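Local coordinates for putative acyl-CoA thioester hydrolase (Yersinia pestis KIM10+, PDB 5DM5), which probably hydrolyses acyl-CoA thioesters, as a hexameric thioesterase of the hot-dog fold, at residues 72-80 / 116-124. Residues are numbered along the deposited sequence; the frame is centred on the assembly and turned at random.
Sequences MTFLKPVAV and QRYRATEAV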
loop_
_atom_site.group_PDB
_atom_site.type_symbol
_atom_site.label_atom_id
_atom_site.label_comp_id
_atom_site.label_asym_id
_atom_site.label_seq_id
_atom_site.Cartn_x
_atom_site.Cartn_y
_atom_site.Cartn_z
ATOM N N MET B 72 -2.526 19.854 -19.115
ATOM C CA MET B 72 -3.375 18.751 -18.689
ATOM C C MET B 72 -4.831 19.157 -18.512
ATOM O O MET B 72 -5.127 20.172 -17.896
ATOM C CB MET B 72 -2.868 18.137 -17.397
ATOM C CG MET B 72 -3.772 17.020 -16.902
ATOM S SD MET B 72 -2.880 15.482 -16.793
ATOM C CE MET B 72 -1.532 16.029 -15.757
ATOM N N THR B 73 -5.737 18.374 -19.080
ATOM C CA THR B 73 -7.144 18.673 -18.982
ATOM C C THR B 73 -7.860 17.444 -18.483
ATOM O O THR B 73 -7.591 16.350 -18.960
ATOM C CB THR B 73 -7.736 19.095 -20.319
ATOM O OG1 THR B 73 -6.901 20.083 -20.927
ATOM C CG2 THR B 73 -9.122 19.676 -20.116
ATOM N N PHE B 74 -8.744 17.607 -17.502
ATOM C CA PHE B 74 -9.565 16.490 -17.036
ATOM C C PHE B 74 -10.869 16.436 -17.760
ATOM O O PHE B 74 -11.846 17.057 -17.370
ATOM C CB PHE B 74 -9.794 16.564 -15.530
ATOM C CG PHE B 74 -8.550 16.349 -14.749
ATOM C CD1 PHE B 74 -8.289 15.123 -14.177
ATOM C CD2 PHE B 74 -7.599 17.332 -14.662
ATOM C CE1 PHE B 74 -7.127 14.902 -13.500
ATOM C CE2 PHE B 74 -6.431 17.113 -13.976
ATOM C CZ PHE B 74 -6.195 15.898 -13.396
ATOM N N LEU B 75 -10.849 15.653 -18.828
ATOM C CA LEU B 75 -11.956 15.553 -19.763
ATOM C C LEU B 75 -13.157 14.878 -19.135
ATOM O O LEU B 75 -14.241 15.453 -19.054
ATOM C CB LEU B 75 -11.538 14.766 -21.018
ATOM C CG LEU B 75 -10.457 15.227 -22.017
ATOM C CD1 LEU B 75 -10.054 16.675 -21.789
ATOM C CD2 LEU B 75 -9.230 14.319 -22.082
ATOM N N LYS B 76 -12.960 13.637 -18.707
ATOM C CA LYS B 76 -14.039 12.831 -18.158
ATOM C C LYS B 76 -13.612 12.150 -16.865
ATOM O O LYS B 76 -12.433 11.852 -16.683
ATOM C CB LYS B 76 -14.499 11.809 -19.196
ATOM C CG LYS B 76 -14.956 12.472 -20.498
ATOM C CD LYS B 76 -15.683 11.529 -21.454
ATOM C CE LYS B 76 -15.590 12.029 -22.895
ATOM N NZ LYS B 76 -15.976 10.965 -23.846
ATOM N N PRO B 77 -14.555 11.975 -15.930
ATOM C CA PRO B 77 -14.279 11.303 -14.660
ATOM C C PRO B 77 -14.096 9.814 -14.887
ATOM O O PRO B 77 -14.484 9.346 -15.958
ATOM C CB PRO B 77 -15.534 11.575 -13.839
ATOM C CG PRO B 77 -16.598 11.736 -14.854
ATOM C CD PRO B 77 -15.953 12.429 -16.011
ATOM N N VAL B 78 -13.480 9.105 -13.937
ATOM C CA VAL B 78 -13.313 7.643 -13.999
ATOM C C VAL B 78 -13.859 6.995 -12.747
ATOM O O VAL B 78 -13.505 7.383 -11.648
ATOM C CB VAL B 78 -11.846 7.216 -14.120
ATOM C CG1 VAL B 78 -11.742 5.696 -14.219
ATOM C CG2 VAL B 78 -11.182 7.895 -15.300
ATOM N N ALA B 79 -14.618 5.930 -12.889
ATOM C CA ALA B 79 -15.176 5.321 -11.703
ATOM C C ALA B 79 -14.283 4.181 -11.309
ATOM O O ALA B 79 -13.269 3.933 -11.952
ATOM C CB ALA B 79 -16.605 4.835 -11.937
ATOM N N VAL B 80 -14.602 3.569 -10.181
ATOM C CA VAL B 80 -13.861 2.425 -9.701
ATOM C C VAL B 80 -14.360 1.184 -10.449
ATOM O O VAL B 80 -15.548 1.068 -10.751
ATOM C CB VAL B 80 -14.013 2.278 -8.187
ATOM C CG1 VAL B 80 -13.227 1.090 -7.685
ATOM C CG2 VAL B 80 -13.517 3.526 -7.510
ATOM N N GLN B 116 -17.439 0.976 -24.102
ATOM C CA GLN B 116 -17.573 2.398 -24.322
ATOM C C GLN B 116 -16.249 2.908 -23.839
ATOM O O GLN B 116 -16.047 3.166 -22.653
ATOM C CB GLN B 116 -18.742 3.008 -23.558
ATOM C CG GLN B 116 -18.808 4.503 -23.666
ATOM C CD GLN B 116 -20.023 5.058 -22.969
ATOM O OE1 GLN B 116 -20.550 4.453 -22.036
ATOM N NE2 GLN B 116 -20.445 6.239 -23.381
ATOM N N ARG B 117 -15.347 3.072 -24.789
ATOM C CA ARG B 117 -14.015 3.460 -24.453
ATOM C C ARG B 117 -13.995 4.943 -24.654
ATOM O O ARG B 117 -14.560 5.458 -25.614
ATOM C CB ARG B 117 -12.994 2.780 -25.338
ATOM C CG ARG B 117 -12.963 1.274 -25.253
ATOM C CD ARG B 117 -11.883 0.809 -26.188
ATOM N NE ARG B 117 -11.549 1.890 -27.111
ATOM C CZ ARG B 117 -10.342 2.088 -27.629
ATOM N NH1 ARG B 117 -9.340 1.286 -27.298
ATOM N NH2 ARG B 117 -10.131 3.105 -28.455
ATOM N N TYR B 118 -13.369 5.644 -23.734
ATOM C CA TYR B 118 -13.322 7.069 -23.870
ATOM C C TYR B 118 -12.073 7.565 -23.195
ATOM O O TYR B 118 -11.620 6.989 -22.211
ATOM C CB TYR B 118 -14.565 7.719 -23.256
ATOM C CG TYR B 118 -14.659 7.614 -21.755
ATOM C CD1 TYR B 118 -14.020 8.552 -20.949
ATOM C CD2 TYR B 118 -15.408 6.625 -21.133
ATOM C CE1 TYR B 118 -14.084 8.499 -19.575
ATOM C CE2 TYR B 118 -15.484 6.570 -19.742
ATOM C CZ TYR B 118 -14.813 7.519 -18.976
ATOM O OH TYR B 118 -14.851 7.509 -17.607
ATOM N N ARG B 119 -11.503 8.625 -23.749
ATOM C CA ARG B 119 -10.312 9.243 -23.187
ATOM C C ARG B 119 -10.663 10.113 -22.006
ATOM O O ARG B 119 -11.585 10.914 -22.075
ATOM C CB ARG B 119 -9.571 10.038 -24.250
ATOM C CG ARG B 119 -8.278 10.642 -23.780
ATOM C CD ARG B 119 -7.567 11.227 -24.964
ATOM N NE ARG B 119 -8.379 12.199 -25.670
ATOM C CZ ARG B 119 -7.977 12.833 -26.763
ATOM N NH1 ARG B 119 -6.774 12.579 -27.255
ATOM N NH2 ARG B 119 -8.776 13.705 -27.367
ATOM N N ALA B 120 -9.970 9.899 -20.893
ATOM C CA ALA B 120 -10.282 10.613 -19.664
ATOM C C ALA B 120 -9.262 11.709 -19.327
ATOM O O ALA B 120 -9.558 12.609 -18.542
ATOM C CB ALA B 120 -10.409 9.638 -18.525
ATOM N N THR B 121 -8.040 11.607 -19.837
ATOM C CA THR B 121 -7.080 12.682 -19.588
ATOM C C THR B 121 -6.033 12.754 -20.663
ATOM O O THR B 121 -5.650 11.746 -21.198
ATOM C CB THR B 121 -6.370 12.499 -18.251
ATOM O OG1 THR B 121 -7.348 12.401 -17.216
ATOM C CG2 THR B 121 -5.496 13.681 -17.957
ATOM N N GLU B 122 -5.564 13.928 -21.024
ATOM C CA GLU B 122 -4.441 13.934 -21.932
ATOM C C GLU B 122 -3.535 15.081 -21.567
ATOM O O GLU B 122 -3.998 16.095 -21.071
ATOM C CB GLU B 122 -4.875 13.985 -23.394
ATOM C CG GLU B 122 -3.682 14.094 -24.337
ATOM C CD GLU B 122 -4.051 14.082 -25.795
ATOM O OE1 GLU B 122 -5.256 14.157 -26.107
ATOM O OE2 GLU B 122 -3.126 13.987 -26.627
ATOM N N ALA B 123 -2.236 14.903 -21.751
ATOM C CA ALA B 123 -1.299 15.968 -21.421
ATOM C C ALA B 123 -0.007 15.813 -22.200
ATOM O O ALA B 123 0.230 14.776 -22.799
ATOM C CB ALA B 123 -1.025 15.984 -19.945
ATOM N N VAL B 124 0.825 16.847 -22.203
ATOM C CA VAL B 124 2.080 16.771 -22.930
ATOM C C VAL B 124 3.263 16.846 -21.966
ATOM O O VAL B 124 3.654 17.898 -21.477
ATOM C CB VAL B 124 2.173 17.880 -23.982
ATOM C CG1 VAL B 124 3.473 17.770 -24.753
ATOM C CG2 VAL B 124 0.984 17.793 -24.930
#
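The backbone oxygen of A120 receives two hydrogen bonds. The one from L75 N crosses between the segments and is weak, with an N-H...O angle of 130°. T121 OG1, from A120's own strand, donates from above the carbonyl plane, 2.6 Å from A120 O. Another weak bond, T73 N to E122 O at 3.5 Å, joins the antiparallel strands before 72-80 turns into loop. Y118 OH is placed to donate to P77 O, which lies at the edge of the ring, near its plane. The modelled separation is unusually short and its exact length doubtful. K76 runs obliquely across the same ring, with CG opposite the carbonyl carbon (chi1 -58°) and the chain extended. K76 CB approaches Y118 CE1, K76 CD approaches Y118 CD1, and K76 NZ lies 3.6 Å from Y118 CB. L75 lays CD2 over the backbone of T121. R119 and E122 of the same strand form a salt bridge, NH1 to OE1.

On the face that carries F74 and T121, M72 bends at chi2 and chi3. SD of M72 comes against T121 CG2, and lies 3.7 Å from A123 CB. M48 of helix 43-60 packs against M72, T121 and A123. V78 CG2 meets A120 CB at 3.7 Å, and V106 touches V78.

A120 and T121 both face V104 on the neighbouring strand, forming a classic beta bulge. M72 and T73 pair with a strand of the second subunit, continuing the sheet across the interface. An antiparallel sheet packed against a long central helix and extended into a partner subunit is the hallmark of the hot-dog fold of acyl-CoA thioesterases.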